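Local structure of aminoglycoside phosphotransferase (Mycobacterium smegmatis, 6EF6) at residues 75-78 with 79-82; 157-160 with 161-165; 199-202 with 203-207; 332-335 with 336-340. The protein phosphorylates (S)-1-amino-2-propanol, serving as the aminopropanol kinase of the aminoacetone utilization microcompartment. All coordinates share one frame; numbering follows the deposited sequence.

Contact 1 of 4, residues 75-78 with 79-82; sequences YHQP and HEIE
Gln77 occupies the N-cap of helix 78-94, and Glu80, three residues further on, folds back to hold it. Glu80 OE1 accepts the backbone N-H of Gln77 over a short 2.6 Å from Gln77 N, at a nearly straight N-H...O angle of 177°. The donor meets the oxygen from above the carboxylate plane. Glu80 reaches this place because its CG stands beside its own backbone N (chi1 -66°) and the chain beyond is extended. The same OE1 rests 3.4 Å from Gln77 CB. This is the carboxylate half of a capping box. In place of the second half, Glu80 N makes a weak bond to the Gln77 carbonyl O, while the amide end of Gln77 leads away from the helix. Pro78 fills the first helical position, and its carbonyl O accepts the N-H of Glu82, with Glu82 N 2.9 Å from Pro78 O, as the helix gets under way. The other carboxylate oxygen turns to His76: Glu80 OE2 lies 3.3 Å from His76 ND1, a weak bond made at the ring's edge, with ring and carboxylate planes 88° apart. His76 NE2 is bonded to Asp254 O, so the imidazole is held through both nitrogens and may be inclined to carry a proton on each. Beneath the cap, Ile81 CG1 packs 3.8 Å from His76 CB, and the isoleucine continues onto His125 and Val127 of strand 124-130. At the outer side, His79 ND1 lies 3.7 Å from Gln77 CB.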
loop_
_atom_site.group_PDB
_atom_site.type_symbol
_atom_site.label_atom_id
_atom_site.label_comp_id
_atom_site.label_asym_id
_atom_site.label_seq_id
_atom_site.Cartn_x
_atom_site.Cartn_y
_atom_site.Cartn_z
ATOM N N TYR A 75 3.155 1.821 14.809
ATOM C CA TYR A 75 3.667 1.544 13.465
ATOM C C TYR A 75 4.674 2.592 13.015
ATOM O O TYR A 75 5.708 2.235 12.440
ATOM C CB TYR A 75 2.518 1.439 12.467
ATOM C CG TYR A 75 2.816 0.726 11.136
ATOM C CD1 TYR A 75 3.231 -0.613 11.110
ATOM C CD2 TYR A 75 2.585 1.366 9.940
ATOM C CE1 TYR A 75 3.454 -1.280 9.896
ATOM C CE2 TYR A 75 2.821 0.698 8.696
ATOM C CZ TYR A 75 3.243 -0.599 8.709
ATOM O OH TYR A 75 3.445 -1.289 7.524
ATOM N N HIS A 76 4.406 3.885 13.255
ATOM C CA HIS A 76 5.342 4.931 12.871
ATOM C C HIS A 76 5.608 5.864 14.037
ATOM O O HIS A 76 4.751 6.063 14.902
ATOM C CB HIS A 76 4.764 5.823 11.775
ATOM C CG HIS A 76 4.575 5.143 10.460
ATOM N ND1 HIS A 76 5.596 4.501 9.795
ATOM C CD2 HIS A 76 3.485 5.063 9.661
ATOM C CE1 HIS A 76 5.123 4.014 8.653
ATOM N NE2 HIS A 76 3.849 4.344 8.552
ATOM N N GLN A 77 6.788 6.484 13.995
ATOM C CA GLN A 77 7.098 7.668 14.775
ATOM C C GLN A 77 6.652 8.914 14.029
ATOM O O GLN A 77 6.498 8.904 12.805
ATOM C CB GLN A 77 8.603 7.755 15.003
ATOM C CG GLN A 77 9.191 6.567 15.736
ATOM C CD GLN A 77 8.520 6.322 17.072
ATOM O OE1 GLN A 77 7.847 5.306 17.271
ATOM N NE2 GLN A 77 8.699 7.255 17.997
ATOM N N PRO A 78 6.489 10.039 14.713
ATOM C CA PRO A 78 5.956 11.220 14.010
ATOM C C PRO A 78 6.841 11.730 12.888
ATOM O O PRO A 78 6.311 12.170 11.873
ATOM C CB PRO A 78 5.760 12.262 15.119
ATOM C CG PRO A 78 5.800 11.514 16.380
ATOM C CD PRO A 78 6.624 10.270 16.167
ATOM N N HIS A 79 8.161 11.682 13.026
ATOM C CA HIS A 79 9.021 12.171 11.952
ATOM C C HIS A 79 8.852 11.356 10.682
ATOM O O HIS A 79 8.977 11.893 9.577
ATOM C CB HIS A 79 10.482 12.197 12.417
ATOM C CG HIS A 79 11.159 10.858 12.389
ATOM N ND1 HIS A 79 11.151 9.995 13.466
ATOM C CD2 HIS A 79 11.873 10.241 11.418
ATOM C CE1 HIS A 79 11.826 8.903 13.155
ATOM N NE2 HIS A 79 12.273 9.026 11.918
ATOM N N GLU A 80 8.550 10.057 10.816
ATOM C CA GLU A 80 8.282 9.218 9.651
ATOM C C GLU A 80 7.012 9.660 8.949
ATOM O O GLU A 80 6.969 9.733 7.726
ATOM C CB GLU A 80 8.115 7.770 10.087
ATOM C CG GLU A 80 9.317 7.078 10.668
ATOM C CD GLU A 80 8.921 5.696 11.192
ATOM O OE1 GLU A 80 8.609 5.594 12.392
ATOM O OE2 GLU A 80 8.855 4.726 10.388
ATOM N N ILE A 81 5.964 9.969 9.717
ATOM C CA ILE A 81 4.727 10.469 9.125
ATOM C C ILE A 81 4.983 11.800 8.435
ATOM O O ILE A 81 4.537 12.024 7.306
ATOM C CB ILE A 81 3.609 10.555 10.188
ATOM C CG1 ILE A 81 3.345 9.180 10.852
ATOM C CG2 ILE A 81 2.333 11.103 9.550
ATOM C CD1 ILE A 81 2.359 9.190 12.054
ATOM N N GLU A 82 5.759 12.675 9.078
ATOM C CA GLU A 82 6.122 13.943 8.446
ATOM C C GLU A 82 6.821 13.730 7.106
ATOM O O GLU A 82 6.577 14.483 6.163
ATOM C CB GLU A 82 6.996 14.774 9.367
ATOM C CG GLU A 82 6.237 15.278 10.588
ATOM C CD GLU A 82 7.153 15.903 11.617
ATOM O OE1 GLU A 82 8.390 15.822 11.452
ATOM O OE2 GLU A 82 6.631 16.470 12.597
#

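Contact 2 of 4, residues 157-160 with 161-165; sequences LHEH and SQRWT
His160 and Trp164 meet where helix 147-163 ends, and they form the closely packed part of this contact. His160 CE1 sits over one face of the indole, 3.5 Å from Trp164 CG, displaced toward its rim. The imidazole and the five-membered ring are inclined by 33° with centroids 4.8 Å apart. Both side chains have CG opposite the backbone N (chi1 -178° in each), which swings the rings together across the last turn. The backbone tightens here as well: His160 O accepts from Arg163 N at 3.1 Å, the donor standing above the carbonyl plane, and only weakly from Trp164 N, the first residue to leave helical geometry. The opposing character is seen at Glu159 and Arg163, on a more exposed flank. Glu159 OE2 approaches the guanidinium at its edge but stays 3.8 Å from Arg163 NH1, a long salt bridge. The guanidinium lays one face toward His160 CD2, which is 3.9 Å from Arg163 NH2, with the two planes 84° apart. Arg163 NH1 also bonds Asp94 O at the end of helix 78-94. From that same helix Trp87 stacks on Trp164 and gives His160 ND1 its hydrogen-bond partner, while on another side Ser161 OG bonds Leu227 O, joining helix 147-163 to strand 227-228.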
loop_
_atom_site.group_PDB
_atom_site.type_symbol
_atom_site.label_atom_id
_atom_site.label_comp_id
_atom_site.label_asym_id
_atom_site.label_seq_id
_atom_site.Cartn_x
_atom_site.Cartn_y
_atom_site.Cartn_z
ATOM N N LEU A 157 4.288 8.083 -10.290
ATOM C CA LEU A 157 4.886 8.098 -8.952
ATOM C C LEU A 157 6.343 7.699 -9.003
ATOM O O LEU A 157 7.172 8.281 -8.287
ATOM C CB LEU A 157 4.111 7.160 -8.024
ATOM C CG LEU A 157 2.741 7.680 -7.586
ATOM C CD1 LEU A 157 1.941 6.580 -6.908
ATOM C CD2 LEU A 157 2.865 8.890 -6.643
ATOM N N HIS A 158 6.703 6.724 -9.818
ATOM C CA HIS A 158 8.084 6.338 -9.949
ATOM C C HIS A 158 8.910 7.459 -10.561
ATOM O O HIS A 158 10.053 7.719 -10.137
ATOM C CB HIS A 158 8.198 5.087 -10.790
ATOM C CG HIS A 158 7.631 3.887 -10.134
ATOM N ND1 HIS A 158 7.583 2.671 -10.771
ATOM C CD2 HIS A 158 7.166 3.686 -8.883
ATOM C CE1 HIS A 158 7.063 1.774 -9.962
ATOM N NE2 HIS A 158 6.789 2.352 -8.806
ATOM N N GLU A 159 8.393 8.113 -11.595
ATOM C CA GLU A 159 9.129 9.200 -12.222
ATOM C C GLU A 159 9.396 10.306 -11.217
ATOM O O GLU A 159 10.507 10.866 -11.177
ATOM C CB GLU A 159 8.302 9.716 -13.390
ATOM C CG GLU A 159 8.964 10.864 -14.186
ATOM C CD GLU A 159 7.979 11.596 -15.078
ATOM O OE1 GLU A 159 7.896 11.270 -16.283
ATOM O OE2 GLU A 159 7.271 12.489 -14.567
ATOM N N HIS A 160 8.389 10.697 -10.426
ATOM C CA HIS A 160 8.614 11.718 -9.407
ATOM C C HIS A 160 9.662 11.273 -8.402
ATOM O O HIS A 160 10.601 12.016 -8.073
ATOM C CB HIS A 160 7.337 12.112 -8.688
ATOM C CG HIS A 160 7.584 13.191 -7.701
ATOM N ND1 HIS A 160 7.890 12.953 -6.379
ATOM C CD2 HIS A 160 7.749 14.523 -7.888
ATOM C CE1 HIS A 160 8.150 14.098 -5.775
ATOM N NE2 HIS A 160 8.101 15.071 -6.677
ATOM N N SER A 161 9.525 10.060 -7.889
ATOM C CA SER A 161 10.462 9.555 -6.891
ATOM C C SER A 161 11.902 9.571 -7.413
ATOM O O SER A 161 12.841 9.896 -6.667
ATOM C CB SER A 161 10.025 8.131 -6.481
ATOM O OG SER A 161 11.066 7.433 -5.787
ATOM N N GLN A 162 12.094 9.188 -8.672
ATOM C CA GLN A 162 13.431 9.148 -9.259
ATOM C C GLN A 162 14.065 10.515 -9.396
ATOM O O GLN A 162 15.301 10.615 -9.417
ATOM C CB GLN A 162 13.365 8.526 -10.640
ATOM C CG GLN A 162 13.115 7.035 -10.559
ATOM C CD GLN A 162 13.821 6.259 -11.628
ATOM O OE1 GLN A 162 13.334 6.140 -12.754
ATOM N NE2 GLN A 162 14.983 5.724 -11.286
ATOM N N ARG A 163 13.280 11.577 -9.532
ATOM C CA ARG A 163 13.899 12.882 -9.721
ATOM C C ARG A 163 13.859 13.757 -8.479
ATOM O O ARG A 163 14.570 14.763 -8.426
ATOM C CB ARG A 163 13.236 13.574 -10.902
ATOM C CG ARG A 163 11.847 14.059 -10.682
ATOM C CD ARG A 163 11.282 14.725 -11.952
ATOM N NE ARG A 163 9.838 14.507 -12.080
ATOM C CZ ARG A 163 8.889 15.312 -11.599
ATOM N NH1 ARG A 163 7.612 14.982 -11.775
ATOM N NH2 ARG A 163 9.203 16.435 -10.952
ATOM N N TRP A 164 13.125 13.354 -7.454
ATOM C CA TRP A 164 12.888 14.220 -6.303
ATOM C C TRP A 164 14.100 14.190 -5.405
ATOM O O TRP A 164 14.498 13.129 -4.913
ATOM C CB TRP A 164 11.660 13.734 -5.526
ATOM C CG TRP A 164 11.272 14.595 -4.329
ATOM C CD1 TRP A 164 11.276 15.978 -4.263
ATOM C CD2 TRP A 164 10.828 14.136 -3.057
ATOM N NE1 TRP A 164 10.862 16.394 -3.023
ATOM C CE2 TRP A 164 10.566 15.284 -2.271
ATOM C CE3 TRP A 164 10.616 12.862 -2.499
ATOM C CZ2 TRP A 164 10.122 15.186 -0.965
ATOM C CZ3 TRP A 164 10.170 12.775 -1.208
ATOM C CH2 TRP A 164 9.914 13.928 -0.465
ATOM N N THR A 165 14.641 15.369 -5.130
ATOM C CA THR A 165 15.669 15.489 -4.121
ATOM C C THR A 165 14.990 15.588 -2.759
ATOM O O THR A 165 14.259 16.547 -2.490
ATOM C CB THR A 165 16.540 16.705 -4.425
ATOM O OG1 THR A 165 17.184 16.478 -5.687
ATOM C CG2 THR A 165 17.581 16.927 -3.329
#

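Contact 3 of 4, residues 199-202 with 203-207; sequences SETA and LLTRA
Thr201 and Thr205 stand side by side, one turn apart, near the start of the alpha-helix 198-218. Thr205 donates twice to a single carbonyl: Thr205 N lies 2.9 Å and Thr205 OG1 2.8 Å from Thr201 O. The two donors reach that oxygen from opposite faces of its carbonyl plane, so the i to i+4 backbone bond and the side-chain bond share it without competing for one direction. The hydroxyl is brought back along the helix by chi1 of -61°, which sets OG1 beside its own backbone N. One turn earlier, Thr201 OG1 is likewise bonded to Gly197 O, and the Thr201 side chain comes to about 4 Å from a bound sodium ion.

Leu204, on the inward flank, can be followed atom by atom. Its CB rests 3.3 Å from Glu200 O, and CG follows at 3.2 Å from the same Glu200 O, the acceptor of the straight backbone bond from Leu204 N. CD1 runs on past that carbonyl and ends 4.4 Å from Glu200 CB. CD2 is the branch turned to helix 325-347, where it reaches the backbone at Ser338 and Cys339. The side chain also touches Phe308 and Leu315 of helix 303-320, whereas the threonine pair lies nearer the surface, with Thr205 against Trp190. Leu203 CG lies 4.0 Å from Ser199 O, and its side chain touches Cys339 of helix 325-347. Back at the threonines, the pair's side-chain contact is made by a methyl and a hydroxyl, Thr201 CG2 lying 3.6 Å from Thr205 OG1.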
loop_
_atom_site.group_PDB
_atom_site.type_symbol
_atom_site.label_atom_id
_atom_site.label_comp_id
_atom_site.label_asym_id
_atom_site.label_seq_id
_atom_site.Cartn_x
_atom_site.Cartn_y
_atom_site.Cartn_z
ATOM N N SER A 199 3.716 -29.559 3.966
ATOM C CA SER A 199 3.792 -29.522 2.512
ATOM C C SER A 199 3.803 -28.103 1.987
ATOM O O SER A 199 4.564 -27.790 1.069
ATOM C CB SER A 199 2.609 -30.271 1.890
ATOM O OG SER A 199 2.665 -31.656 2.208
ATOM N N GLU A 200 2.997 -27.239 2.582
ATOM C CA GLU A 200 2.946 -25.850 2.140
ATOM C C GLU A 200 4.261 -25.140 2.406
ATOM O O GLU A 200 4.775 -24.381 1.566
ATOM C CB GLU A 200 1.831 -25.069 2.824
ATOM C CG GLU A 200 0.415 -25.633 2.637
ATOM C CD GLU A 200 0.016 -26.725 3.542
ATOM O OE1 GLU A 200 0.868 -27.336 4.251
ATOM O OE2 GLU A 200 -1.168 -27.100 3.573
ATOM N N THR A 201 4.859 -25.371 3.587
ATOM C CA THR A 201 6.102 -24.682 3.901
ATOM C C THR A 201 7.214 -25.160 2.977
ATOM O O THR A 201 8.063 -24.372 2.582
ATOM C CB THR A 201 6.455 -24.900 5.350
ATOM O OG1 THR A 201 5.433 -24.393 6.229
ATOM C CG2 THR A 201 7.742 -24.190 5.679
ATOM N N ALA A 202 7.209 -26.404 2.549
ATOM C CA ALA A 202 8.183 -26.876 1.567
ATOM C C ALA A 202 8.037 -26.143 0.240
ATOM O O ALA A 202 9.028 -25.637 -0.312
ATOM C CB ALA A 202 8.062 -28.380 1.405
ATOM N N LEU A 203 6.823 -26.115 -0.335
ATOM C CA LEU A 203 6.601 -25.424 -1.616
ATOM C C LEU A 203 6.933 -23.952 -1.523
ATOM O O LEU A 203 7.632 -23.397 -2.372
ATOM C CB LEU A 203 5.144 -25.577 -2.051
ATOM C CG LEU A 203 4.814 -26.860 -2.801
ATOM C CD1 LEU A 203 3.333 -26.990 -2.937
ATOM C CD2 LEU A 203 5.406 -26.763 -4.183
ATOM N N LEU A 204 6.463 -23.305 -0.478
ATOM C CA LEU A 204 6.591 -21.872 -0.345
ATOM C C LEU A 204 8.028 -21.494 -0.054
ATOM O O LEU A 204 8.519 -20.466 -0.520
ATOM C CB LEU A 204 5.650 -21.267 0.701
ATOM C CG LEU A 204 4.150 -21.441 0.357
ATOM C CD1 LEU A 204 3.305 -21.104 1.550
ATOM C CD2 LEU A 204 3.749 -20.613 -0.816
ATOM N N THR A 205 8.775 -22.297 0.743
ATOM C CA THR A 205 10.185 -22.013 1.011
ATOM C C THR A 205 11.018 -22.185 -0.238
ATOM O O THR A 205 11.896 -21.373 -0.509
ATOM C CB THR A 205 10.759 -22.880 2.137
ATOM O OG1 THR A 205 10.055 -22.623 3.343
ATOM C CG2 THR A 205 12.272 -22.568 2.390
ATOM N N ARG A 206 10.737 -23.200 -1.064
ATOM C CA ARG A 206 11.535 -23.366 -2.275
ATOM C C ARG A 206 11.337 -22.191 -3.207
ATOM O O ARG A 206 12.296 -21.683 -3.780
ATOM C CB ARG A 206 11.118 -24.681 -2.935
ATOM C CG ARG A 206 12.099 -25.177 -4.007
ATOM C CD ARG A 206 13.424 -25.557 -3.345
ATOM N NE ARG A 206 14.336 -26.298 -4.225
ATOM C CZ ARG A 206 15.658 -26.131 -4.241
ATOM N NH1 ARG A 206 16.239 -25.280 -3.405
ATOM N NH2 ARG A 206 16.428 -26.852 -5.058
ATOM N N ALA A 207 10.087 -21.749 -3.371
ATOM C CA ALA A 207 9.795 -20.606 -4.224
ATOM C C ALA A 207 10.346 -19.335 -3.615
ATOM O O ALA A 207 10.929 -18.508 -4.346
ATOM C CB ALA A 207 8.283 -20.490 -4.461
#

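Contact 4 of 4, residues 332-335 with 336-340; sequences ISYA and AGSCA
Tyr334 and Ser338 are one turn apart on the long alpha-helix 325-347, and hydrogen bonding dominates their meeting. Tyr334 O accepts from Ser338 N at 2.9 Å and from Ser338 OG at 2.8 Å, the two approaching from opposite faces of the carbonyl plane. With chi1 at -57°, Ser338 carries OG close to its own backbone N and thus back toward the preceding turn. Arg311 strengthens this knot from helix 303-320: its NH2 bonds Tyr334 O and its NE bonds Ser338 OG, so three donors grip the carbonyl, and the nearby positive charge probably polarises it. At the far end of the same tyrosine, Tyr334 OH is bonded to Glu273 OE1. The remaining backbone bonds are regular i to i+4 links, among them Gly337 N to Ser333 O at 3.0 Å.

The Tyr334 ring makes a cation-pi interaction with Arg311, and its CD2 lies a loose 4.1 Å from Ser338 OG.

Nonpolar packing is left to Ala335, buried against Leu315, which turns its methyl away from the following turn.

A methyl also meets oxygens: Ala336 CB lies 3.6 Å from both Ile332 O and Ser333 O, over the carbonyl oxygens of the preceding turn.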
loop_
_atom_site.group_PDB
_atom_site.type_symbol
_atom_site.label_atom_id
_atom_site.label_comp_id
_atom_site.label_asym_id
_atom_site.label_seq_id
_atom_site.Cartn_x
_atom_site.Cartn_y
_atom_site.Cartn_z
ATOM N N ILE A 332 -6.280 -20.665 5.474
ATOM C CA ILE A 332 -6.058 -21.954 4.831
ATOM C C ILE A 332 -6.229 -21.830 3.322
ATOM O O ILE A 332 -5.387 -22.292 2.531
ATOM C CB ILE A 332 -6.974 -23.022 5.456
ATOM C CG1 ILE A 332 -6.494 -23.366 6.899
ATOM C CG2 ILE A 332 -6.953 -24.260 4.611
ATOM C CD1 ILE A 332 -7.581 -24.111 7.702
ATOM N N SER A 333 -7.311 -21.177 2.898
ATOM C CA SER A 333 -7.519 -21.037 1.454
ATOM C C SER A 333 -6.488 -20.114 0.816
ATOM O O SER A 333 -5.984 -20.425 -0.277
ATOM C CB SER A 333 -8.921 -20.553 1.177
ATOM O OG SER A 333 -9.891 -21.521 1.575
ATOM N N TYR A 334 -6.114 -19.034 1.473
ATOM C CA TYR A 334 -5.083 -18.160 0.898
ATOM C C TYR A 334 -3.759 -18.886 0.816
ATOM O O TYR A 334 -3.002 -18.720 -0.163
ATOM C CB TYR A 334 -4.984 -16.875 1.698
ATOM C CG TYR A 334 -4.321 -15.726 0.952
ATOM C CD1 TYR A 334 -4.988 -15.083 -0.085
ATOM C CD2 TYR A 334 -3.049 -15.271 1.295
ATOM C CE1 TYR A 334 -4.393 -14.034 -0.778
ATOM C CE2 TYR A 334 -2.439 -14.222 0.613
ATOM C CZ TYR A 334 -3.139 -13.603 -0.403
ATOM O OH TYR A 334 -2.482 -12.561 -1.021
ATOM N N ALA A 335 -3.423 -19.647 1.838
ATOM C CA ALA A 335 -2.210 -20.447 1.797
ATOM C C ALA A 335 -2.231 -21.432 0.638
ATOM O O ALA A 335 -1.207 -21.609 -0.043
ATOM C CB ALA A 335 -2.020 -21.165 3.105
ATOM N N ALA A 336 -3.366 -22.087 0.391
ATOM C CA ALA A 336 -3.468 -23.031 -0.726
ATOM C C ALA A 336 -3.259 -22.340 -2.070
ATOM O O ALA A 336 -2.512 -22.861 -2.915
ATOM C CB ALA A 336 -4.788 -23.788 -0.673
ATOM N N GLY A 337 -3.845 -21.157 -2.249
ATOM C CA GLY A 337 -3.613 -20.431 -3.500
ATOM C C GLY A 337 -2.165 -19.961 -3.609
ATOM O O GLY A 337 -1.604 -19.951 -4.712
ATOM N N SER A 338 -1.511 -19.681 -2.487
ATOM C CA SER A 338 -0.107 -19.290 -2.513
ATOM C C SER A 338 0.744 -20.462 -2.998
ATOM O O SER A 338 1.732 -20.270 -3.733
ATOM C CB SER A 338 0.346 -18.849 -1.137
ATOM O OG SER A 338 -0.437 -17.786 -0.605
ATOM N N CYS A 339 0.396 -21.682 -2.587
ATOM C CA CYS A 339 1.105 -22.870 -3.025
ATOM C C CYS A 339 0.930 -23.122 -4.516
ATOM O O CYS A 339 1.888 -23.555 -5.191
ATOM C CB CYS A 339 0.663 -24.085 -2.215
ATOM S SG CYS A 339 1.197 -24.040 -0.500
ATOM N N ALA A 340 -0.276 -22.921 -5.054
ATOM C CA ALA A 340 -0.494 -23.046 -6.482
ATOM C C ALA A 340 0.389 -22.067 -7.245
ATOM O O ALA A 340 1.006 -22.447 -8.261
ATOM C CB ALA A 340 -1.980 -22.884 -6.805
#

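Contacts 3 and 4 are the pair that touch: their centres are 11 Å apart, and helices 198-218 and 325-347 pack there, with Glu200 CB 3.5 Å from Cys339 SG and Leu204 CD2 3.6 Å from Ser338 O. Contacts 1 and 2 lie 21 Å apart between centres, their nearest atoms about 7 Å apart, linked by helix 78-94, which begins in contact 1 and supports contact 2. Contact 4 is about 34 Å from contact 1 between centres, across the chain's centre. Contact 1 comes nearest to the methoxypropanamine pocket, the Tyr75 side chain being about 6 Å from that ligand and its OH bonded to Asp255 and to Trp187, which lines the pocket.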